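Conserved hypothetical alanine and leucine RICH protein (Mycobacterium tuberculosis, PDB 2WAM) is of unknown function but belongs to the PAC2 family, whose fold in this protein is an alpha/beta domain assembled with further copies of itself. Local coordinates at residues A[191-202]-A[232-240]; A[68-76]-A[216-224]. All blocks are in the same frame, centred on the assembly; numbering follows the deposited sequence.

Overall arrangement
From the N terminus, after two short strands at one edge, the chain lays down strand 67-73 near the middle of the large mixed sheet. Contact 2 closes a loop of some 140 residues by bringing residues 216-224, the start of helix 219-229, down on that strand. Segment 191-202, which carries the outermost strand, 193-197, lies inside this loop. It pairs with 232-240 just after the helix, so contact 1 closes a much shorter loop and the two cross. Contact 1 forms an edge of the sheet within this chain, and contact 2 lays a helix against one face. Their centres are about 13 Å apart, and a probable hydrogen bond from His196 to Glu224 joins them.

Contact 1 of 2, residues A[191-202]-A[232-240]; sequences ITMTAHSNNREL and HEVVGFTVH
His240 turns its ring back beside Thr192, which precedes strand 193-197, and meets it edge-on: His240 ND1 lies 2.9 Å from Thr192 OG1, a hydrogen bond of undecided donor. The backbone doubles this grip, with His240 N bonded to Thr192 O at 3.0 Å. From here the ladder runs antiparallel, Thr194 with Thr238 and His196 with Gly236 being the hydrogen-bonded pairs. This is the edge pairing of the mixed sheet, with 193-197 its outermost strand within the chain; Ser197 makes backbone hydrogen bonds to the second subunit. The His196 ring lies flat over Gly236, whose CA sits 3.8 Å from the ring centroid in a CH-pi contact that the missing side chain allows. At the ring edge His196 NE2 has a weak 3.4 Å bond to Thr238 OG1, while His196 ND1 probably bonds Glu224 OE2. On the sheet face opposite His196 and Thr238, Met193 (CG anti to the backbone N, chi1 -170°) bends at the sulfur, putting CE 3.5 Å from Val239 CB. The sulfur meets the Phe237 ring obliquely, a Met-aromatic contact. Beyond the strand the Asn198 side chain continues the pairing: OD1 accepts from Val234 N (3.0 Å, above the carbonyl plane) and ND2 gives to His232 O.

Contact 2 of 2, residues A[68-76]-A[216-224]; sequences LVHALEGFS and PGSASNLLE
Phe75 lays one face of its ring over Ser218, whose CB stands above the ring centre, 3.4 Å from the centroid in a CH-pi contact. With CG anti to the backbone N (chi1 176°), the ring reaches from the loop after strand 68-73 to the turn leading into the helix. Its neighbours there include the carbonyl oxygen of Pro216, 3.7 Å from Phe75 CZ and oblique to the ring. Ser218 has a second task: as the N-cap its OG accepts from Asn221 N at 3.1 Å, so the residue that packs on the phenyl ring also closes the first turn. Helix 333-343 packs against Phe75 too, and Arg113 of the second subunit touches both Phe75 and Ser218.

Farther back along the strand, His70 is held at both ring nitrogens and on one face. His70 ND1 meets Ser220 OG at 3.0 Å, either atom being the possible donor, and Leu223 CD2 sits over the His70 ring centre from the helix side, 3.8 Å from the centroid. At the other nitrogen, His70 NE2 contacts a water at 2.8 Å, and this water also lies within hydrogen-bonding distance of Glu224 OE1. The two polar ends thus fix how the ring is rotated, while the leucine methyl lies over its flat side. A second water takes the N-H of Leu72 and bonds to Ser220 OG at 2.7 Å, linking strand backbone to helix side chain. Leu72 itself adds apolar packing, its CD1 against Ala219 CB.

Strand and helix run roughly antiparallel, at 151°, and the helix leads on into strand 234-242, which lies parallel to 174-183 as that strand does to 67-73. A helix that packs this way on parallel strands and feeds a neighbouring one is typical of alpha/beta folds.

Contact 1 of 2, residues A[191-202]-A[232-240]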
loop_
_atom_site.group_PDB
_atom_site.type_symbol
_atom_site.label_atom_id
_atom_site.label_comp_id
_atom_site.label_asym_id
_atom_site.label_seq_id
_atom_site.Cartn_x
_atom_site.Cartn_y
_atom_site.Cartn_z
ATOM N N ILE A 191 28.676 -4.923 -41.487
ATOM C CA ILE A 191 27.744 -5.328 -40.458
ATOM C C ILE A 191 26.316 -5.166 -40.953
ATOM O O ILE A 191 25.930 -4.093 -41.404
ATOM C CB ILE A 191 27.941 -4.508 -39.185
ATOM C CG1 ILE A 191 29.220 -4.943 -38.472
ATOM C CG2 ILE A 191 26.721 -4.635 -38.266
ATOM C CD1 ILE A 191 29.529 -4.106 -37.242
ATOM N N THR A 192 25.539 -6.240 -40.882
ATOM C CA THR A 192 24.159 -6.196 -41.333
ATOM C C THR A 192 23.235 -6.119 -40.142
ATOM O O THR A 192 23.670 -6.235 -38.995
ATOM C CB THR A 192 23.793 -7.408 -42.224
ATOM O OG1 THR A 192 24.187 -8.624 -41.581
ATOM C CG2 THR A 192 24.506 -7.311 -43.567
ATOM N N MET A 193 21.950 -5.949 -40.413
ATOM C CA MET A 193 21.021 -5.552 -39.374
ATOM C C MET A 193 19.596 -5.840 -39.811
ATOM O O MET A 193 19.252 -5.627 -40.972
ATOM C CB MET A 193 21.206 -4.060 -39.162
ATOM C CG MET A 193 20.515 -3.475 -37.980
ATOM S SD MET A 193 21.197 -1.837 -37.743
ATOM C CE MET A 193 22.670 -2.251 -36.816
ATOM N N THR A 194 18.766 -6.340 -38.901
ATOM C CA THR A 194 17.352 -6.506 -39.234
ATOM C C THR A 194 16.452 -5.456 -38.560
ATOM O O THR A 194 16.320 -5.404 -37.339
ATOM C CB THR A 194 16.821 -7.960 -39.035
ATOM O OG1 THR A 194 16.490 -8.196 -37.667
ATOM C CG2 THR A 194 17.836 -8.967 -39.483
ATOM N N ALA A 195 15.843 -4.625 -39.396
ATOM C CA ALA A 195 15.019 -3.515 -38.957
ATOM C C ALA A 195 13.571 -3.936 -38.786
ATOM O O ALA A 195 13.068 -4.775 -39.526
ATOM C CB ALA A 195 15.110 -2.393 -39.974
ATOM N N HIS A 196 12.903 -3.348 -37.799
ATOM C CA HIS A 196 11.459 -3.494 -37.657
ATOM C C HIS A 196 10.815 -2.162 -37.279
ATOM O O HIS A 196 11.435 -1.313 -36.632
ATOM C CB HIS A 196 11.070 -4.619 -36.677
ATOM C CG HIS A 196 12.012 -4.784 -35.527
ATOM N ND1 HIS A 196 11.663 -4.471 -34.231
ATOM C CD2 HIS A 196 13.286 -5.241 -35.475
ATOM C CE1 HIS A 196 12.680 -4.727 -33.431
ATOM N NE2 HIS A 196 13.679 -5.191 -34.160
ATOM N N SER A 197 9.572 -1.973 -37.702
ATOM C CA SER A 197 8.879 -0.728 -37.409
ATOM C C SER A 197 7.409 -0.890 -37.707
ATOM O O SER A 197 7.023 -1.796 -38.439
ATOM C CB SER A 197 9.451 0.410 -38.250
ATOM O OG SER A 197 8.698 1.593 -38.081
ATOM N N ASN A 198 6.585 -0.024 -37.127
ATOM C CA ASN A 198 5.179 -0.000 -37.498
ATOM C C ASN A 198 4.938 1.102 -38.513
ATOM O O ASN A 198 3.803 1.474 -38.791
ATOM C CB ASN A 198 4.246 0.115 -36.281
ATOM C CG ASN A 198 4.330 1.459 -35.598
ATOM O OD1 ASN A 198 5.335 2.155 -35.684
ATOM N ND2 ASN A 198 3.275 1.821 -34.894
ATOM N N ASN A 199 6.031 1.618 -39.062
ATOM C CA ASN A 199 5.971 2.546 -40.182
ATOM C C ASN A 199 7.044 2.233 -41.225
ATOM O O ASN A 199 8.220 2.516 -41.019
ATOM C CB ASN A 199 6.104 3.985 -39.702
ATOM C CG ASN A 199 6.280 4.962 -40.842
ATOM O OD1 ASN A 199 6.190 4.589 -42.014
ATOM N ND2 ASN A 199 6.536 6.220 -40.507
ATOM N N ARG A 200 6.625 1.662 -42.351
ATOM C CA ARG A 200 7.563 1.165 -43.349
ATOM C C ARG A 200 8.515 2.224 -43.902
ATOM O O ARG A 200 9.635 1.908 -44.301
ATOM C CB ARG A 200 6.821 0.448 -44.474
ATOM C CG ARG A 200 6.374 -0.946 -44.081
ATOM C CD ARG A 200 5.689 -1.684 -45.219
ATOM N NE ARG A 200 4.844 -2.756 -44.696
ATOM C CZ ARG A 200 5.226 -4.024 -44.566
ATOM N NH1 ARG A 200 6.447 -4.394 -44.934
ATOM N NH2 ARG A 200 4.384 -4.924 -44.073
ATOM N N GLU A 201 8.080 3.477 -43.918
ATOM C CA GLU A 201 8.924 4.548 -44.441
ATOM C C GLU A 201 10.207 4.669 -43.636
ATOM O O GLU A 201 11.253 5.047 -44.165
ATOM C CB GLU A 201 8.171 5.880 -44.458
ATOM C CG GLU A 201 7.011 5.912 -45.450
ATOM C CD GLU A 201 6.399 7.296 -45.600
ATOM O OE1 GLU A 201 7.042 8.282 -45.177
ATOM O OE2 GLU A 201 5.276 7.393 -46.145
ATOM N N LEU A 202 10.117 4.331 -42.354
ATOM C CA LEU A 202 11.237 4.442 -41.427
ATOM C C LEU A 202 12.317 3.393 -41.669
ATOM O O LEU A 202 13.420 3.495 -41.134
ATOM C CB LEU A 202 10.732 4.326 -39.995
ATOM C CG LEU A 202 9.899 5.521 -39.558
ATOM C CD1 LEU A 202 9.401 5.320 -38.138
ATOM C CD2 LEU A 202 10.738 6.778 -39.678
ATOM N N HIS A 232 1.673 4.567 -30.934
ATOM C CA HIS A 232 2.971 5.224 -30.905
ATOM C C HIS A 232 3.828 4.761 -32.073
ATOM O O HIS A 232 3.699 3.617 -32.536
ATOM C CB HIS A 232 3.684 4.937 -29.592
ATOM C CG HIS A 232 3.049 5.592 -28.415
ATOM N ND1 HIS A 232 3.344 6.885 -28.034
ATOM C CD2 HIS A 232 2.131 5.141 -27.529
ATOM C CE1 HIS A 232 2.637 7.199 -26.966
ATOM N NE2 HIS A 232 1.892 6.159 -26.639
ATOM N N GLU A 233 4.700 5.645 -32.550
ATOM C CA GLU A 233 5.628 5.279 -33.617
ATOM C C GLU A 233 6.842 4.562 -33.049
ATOM O O GLU A 233 7.533 5.093 -32.190
ATOM C CB GLU A 233 6.088 6.508 -34.395
ATOM C CG GLU A 233 6.838 6.159 -35.675
ATOM C CD GLU A 233 7.166 7.385 -36.511
ATOM O OE1 GLU A 233 6.445 7.621 -37.509
ATOM O OE2 GLU A 233 8.127 8.120 -36.170
ATOM N N VAL A 234 7.105 3.355 -33.529
ATOM C CA VAL A 234 8.200 2.570 -32.996
ATOM C C VAL A 234 9.109 2.060 -34.105
ATOM O O VAL A 234 8.675 1.848 -35.235
ATOM C CB VAL A 234 7.682 1.354 -32.189
ATOM C CG1 VAL A 234 6.708 1.799 -31.092
ATOM C CG2 VAL A 234 7.046 0.307 -33.131
ATOM N N VAL A 235 10.370 1.850 -33.763
ATOM C CA VAL A 235 11.323 1.249 -34.675
ATOM C C VAL A 235 12.397 0.533 -33.857
ATOM O O VAL A 235 12.637 0.862 -32.695
ATOM C CB VAL A 235 11.897 2.279 -35.699
ATOM C CG1 VAL A 235 12.253 3.574 -35.035
ATOM C CG2 VAL A 235 13.082 1.716 -36.435
ATOM N N GLY A 236 13.002 -0.485 -34.455
ATOM C CA GLY A 236 13.892 -1.358 -33.728
ATOM C C GLY A 236 14.947 -1.905 -34.651
ATOM O O GLY A 236 14.679 -2.215 -35.806
ATOM N N PHE A 237 16.160 -2.016 -34.137
ATOM C CA PHE A 237 17.270 -2.512 -34.929
ATOM C C PHE A 237 17.962 -3.652 -34.213
ATOM O O PHE A 237 18.377 -3.527 -33.067
ATOM C CB PHE A 237 18.251 -1.383 -35.233
ATOM C CG PHE A 237 17.634 -0.250 -35.970
ATOM C CD1 PHE A 237 17.353 0.941 -35.321
ATOM C CD2 PHE A 237 17.306 -0.381 -37.314
ATOM C CE1 PHE A 237 16.768 2.005 -36.008
ATOM C CE2 PHE A 237 16.724 0.660 -38.008
ATOM C CZ PHE A 237 16.454 1.864 -37.353
ATOM N N THR A 238 18.068 -4.777 -34.896
ATOM C CA THR A 238 18.740 -5.929 -34.346
ATOM C C THR A 238 19.986 -6.179 -35.177
ATOM O O THR A 238 19.908 -6.593 -36.332
ATOM C CB THR A 238 17.827 -7.142 -34.377
ATOM O OG1 THR A 238 16.619 -6.837 -33.666
ATOM C CG2 THR A 238 18.517 -8.327 -33.735
ATOM N N VAL A 239 21.136 -5.895 -34.587
ATOM C CA VAL A 239 22.406 -5.974 -35.295
ATOM C C VAL A 239 22.938 -7.419 -35.302
ATOM O O VAL A 239 22.701 -8.184 -34.357
ATOM C CB VAL A 239 23.431 -4.949 -34.714
ATOM C CG1 VAL A 239 23.643 -5.144 -33.195
ATOM C CG2 VAL A 239 24.739 -5.001 -35.459
ATOM N N HIS A 240 23.628 -7.797 -36.378
ATOM C CA HIS A 240 24.154 -9.154 -36.504
ATOM C C HIS A 240 25.614 -9.261 -36.082
ATOM O O HIS A 240 26.479 -8.584 -36.630
ATOM C CB HIS A 240 23.977 -9.669 -37.929
ATOM C CG HIS A 240 22.549 -9.722 -38.375
ATOM N ND1 HIS A 240 22.131 -9.244 -39.596
ATOM C CD2 HIS A 240 21.439 -10.185 -37.753
ATOM C CE1 HIS A 240 20.827 -9.418 -39.712
ATOM N NE2 HIS A 240 20.383 -9.986 -38.607
#

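Contact 2 of 2, residues A[68-76]-A[216-224]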
loop_
_atom_site.group_PDB
_atom_site.type_symbol
_atom_site.label_atom_id
_atom_site.label_comp_id
_atom_site.label_asym_id
_atom_site.label_seq_id
_atom_site.Cartn_x
_atom_site.Cartn_y
_atom_site.Cartn_z
ATOM N N LEU A 68 12.847 8.388 -27.916
ATOM C CA LEU A 68 13.148 7.496 -26.810
ATOM C C LEU A 68 13.914 6.297 -27.343
ATOM O O LEU A 68 13.427 5.594 -28.220
ATOM C CB LEU A 68 11.870 7.018 -26.112
ATOM C CG LEU A 68 12.060 5.861 -25.115
ATOM C CD1 LEU A 68 13.042 6.228 -23.994
ATOM C CD2 LEU A 68 10.734 5.416 -24.531
ATOM N N VAL A 69 15.111 6.077 -26.808
ATOM C CA VAL A 69 15.920 4.913 -27.149
ATOM C C VAL A 69 15.889 3.951 -25.973
ATOM O O VAL A 69 16.114 4.367 -24.841
ATOM C CB VAL A 69 17.399 5.305 -27.407
ATOM C CG1 VAL A 69 18.202 4.093 -27.789
ATOM C CG2 VAL A 69 17.498 6.376 -28.475
ATOM N N HIS A 70 15.605 2.675 -26.226
ATOM C CA HIS A 70 15.680 1.655 -25.169
ATOM C C HIS A 70 16.747 0.600 -25.446
ATOM O O HIS A 70 16.823 0.029 -26.544
ATOM C CB HIS A 70 14.306 1.022 -24.816
ATOM C CG HIS A 70 13.534 0.487 -25.986
ATOM N ND1 HIS A 70 13.288 -0.859 -26.163
ATOM C CD2 HIS A 70 12.908 1.117 -27.012
ATOM C CE1 HIS A 70 12.561 -1.036 -27.254
ATOM N NE2 HIS A 70 12.317 0.148 -27.789
ATOM N N ALA A 71 17.571 0.363 -24.427
ATOM C CA ALA A 71 18.695 -0.564 -24.520
ATOM C C ALA A 71 18.793 -1.420 -23.266
ATOM O O ALA A 71 19.323 -0.980 -22.251
ATOM C CB ALA A 71 19.993 0.206 -24.732
ATOM N N LEU A 72 18.296 -2.650 -23.353
ATOM C CA LEU A 72 18.210 -3.535 -22.196
ATOM C C LEU A 72 19.036 -4.819 -22.357
ATOM O O LEU A 72 19.032 -5.458 -23.410
ATOM C CB LEU A 72 16.737 -3.847 -21.872
ATOM C CG LEU A 72 15.803 -2.641 -21.678
ATOM C CD1 LEU A 72 14.371 -3.071 -21.433
ATOM C CD2 LEU A 72 16.291 -1.753 -20.543
ATOM N N GLU A 73 19.748 -5.187 -21.299
ATOM C CA GLU A 73 20.631 -6.343 -21.325
ATOM C C GLU A 73 20.006 -7.521 -20.601
ATOM O O GLU A 73 19.347 -7.344 -19.584
ATOM C CB GLU A 73 21.955 -6.009 -20.652
ATOM C CG GLU A 73 22.456 -4.617 -20.929
ATOM C CD GLU A 73 23.563 -4.218 -19.982
ATOM O OE1 GLU A 73 24.238 -5.125 -19.443
ATOM O OE2 GLU A 73 23.755 -3.004 -19.780
ATOM N N GLY A 74 20.241 -8.724 -21.114
ATOM C CA GLY A 74 19.703 -9.923 -20.500
ATOM C C GLY A 74 18.920 -10.804 -21.457
ATOM O O GLY A 74 18.675 -11.972 -21.168
ATOM N N PHE A 75 18.535 -10.247 -22.601
ATOM C CA PHE A 75 17.818 -10.999 -23.622
ATOM C C PHE A 75 18.792 -11.665 -24.587
ATOM O O PHE A 75 19.017 -12.863 -24.528
ATOM C CB PHE A 75 16.860 -10.080 -24.387
ATOM C CG PHE A 75 16.143 -10.759 -25.527
ATOM C CD1 PHE A 75 16.023 -10.130 -26.754
ATOM C CD2 PHE A 75 15.595 -12.026 -25.371
ATOM C CE1 PHE A 75 15.371 -10.746 -27.795
ATOM C CE2 PHE A 75 14.946 -12.646 -26.409
ATOM C CZ PHE A 75 14.828 -12.010 -27.621
ATOM N N SER A 76 19.357 -10.871 -25.483
ATOM C CA SER A 76 20.389 -11.335 -26.389
ATOM C C SER A 76 21.443 -10.251 -26.470
ATOM O O SER A 76 21.150 -9.139 -26.911
ATOM C CB SER A 76 19.808 -11.591 -27.776
ATOM O OG SER A 76 20.837 -11.746 -28.736
ATOM N N PRO A 216 10.816 -16.045 -28.949
ATOM C CA PRO A 216 10.663 -15.681 -27.539
ATOM C C PRO A 216 10.610 -14.164 -27.390
ATOM O O PRO A 216 11.402 -13.458 -28.007
ATOM C CB PRO A 216 11.940 -16.250 -26.888
ATOM C CG PRO A 216 12.830 -16.633 -28.038
ATOM C CD PRO A 216 11.886 -17.035 -29.118
ATOM N N GLY A 217 9.663 -13.671 -26.601
ATOM C CA GLY A 217 9.534 -12.248 -26.376
ATOM C C GLY A 217 10.595 -11.713 -25.439
ATOM O O GLY A 217 11.171 -12.456 -24.637
ATOM N N SER A 218 10.863 -10.420 -25.556
ATOM C CA SER A 218 11.749 -9.713 -24.633
ATOM C C SER A 218 11.082 -8.422 -24.137
ATOM O O SER A 218 10.165 -7.902 -24.772
ATOM C CB SER A 218 13.084 -9.407 -25.311
ATOM O OG SER A 218 12.946 -8.436 -26.339
ATOM N N ALA A 219 11.535 -7.898 -23.010
ATOM C CA ALA A 219 10.951 -6.667 -22.492
ATOM C C ALA A 219 11.006 -5.540 -23.520
ATOM O O ALA A 219 10.037 -4.800 -23.685
ATOM C CB ALA A 219 11.622 -6.250 -21.192
ATOM N N SER A 220 12.136 -5.416 -24.211
ATOM C CA SER A 220 12.284 -4.410 -25.267
ATOM C C SER A 220 11.309 -4.646 -26.410
ATOM O O SER A 220 10.640 -3.725 -26.858
ATOM C CB SER A 220 13.718 -4.364 -25.811
ATOM O OG SER A 220 14.490 -3.368 -25.163
ATOM N N ASN A 221 11.221 -5.883 -26.882
ATOM C CA ASN A 221 10.293 -6.178 -27.963
ATOM C C ASN A 221 8.848 -5.976 -27.549
ATOM O O ASN A 221 8.051 -5.400 -28.292
ATOM C CB ASN A 221 10.483 -7.601 -28.478
ATOM C CG ASN A 221 11.722 -7.751 -29.331
ATOM O OD1 ASN A 221 12.273 -6.765 -29.844
ATOM N ND2 ASN A 221 12.175 -8.999 -29.486
ATOM N N LEU A 222 8.503 -6.465 -26.364
ATOM C CA LEU A 222 7.140 -6.320 -25.882
ATOM C C LEU A 222 6.816 -4.843 -25.670
ATOM O O LEU A 222 5.688 -4.421 -25.906
ATOM C CB LEU A 222 6.906 -7.133 -24.611
ATOM C CG LEU A 222 5.443 -7.335 -24.214
ATOM C CD1 LEU A 222 4.662 -8.033 -25.322
ATOM C CD2 LEU A 222 5.340 -8.120 -22.918
ATOM N N LEU A 223 7.812 -4.054 -25.262
ATOM C CA LEU A 223 7.608 -2.620 -25.088
ATOM C C LEU A 223 7.263 -1.987 -26.422
ATOM O O LEU A 223 6.306 -1.221 -26.539
ATOM C CB LEU A 223 8.856 -1.953 -24.522
ATOM C CG LEU A 223 8.849 -0.417 -24.524
ATOM C CD1 LEU A 223 7.759 0.142 -23.604
ATOM C CD2 LEU A 223 10.223 0.095 -24.117
ATOM N N GLU A 224 8.057 -2.325 -27.430
ATOM C CA GLU A 224 7.822 -1.865 -28.788
ATOM C C GLU A 224 6.414 -2.260 -29.272
ATOM O O GLU A 224 5.649 -1.417 -29.753
ATOM C CB GLU A 224 8.919 -2.406 -29.696
ATOM C CG GLU A 224 8.643 -2.327 -31.169
ATOM C CD GLU A 224 9.895 -2.596 -31.982
ATOM O OE1 GLU A 224 10.982 -2.120 -31.574
ATOM O OE2 GLU A 224 9.790 -3.280 -33.023
HETATM O O HOH W 1 10.932 0.360 -30.171
HETATM O O HOH W 2 17.145 -3.569 -25.770
#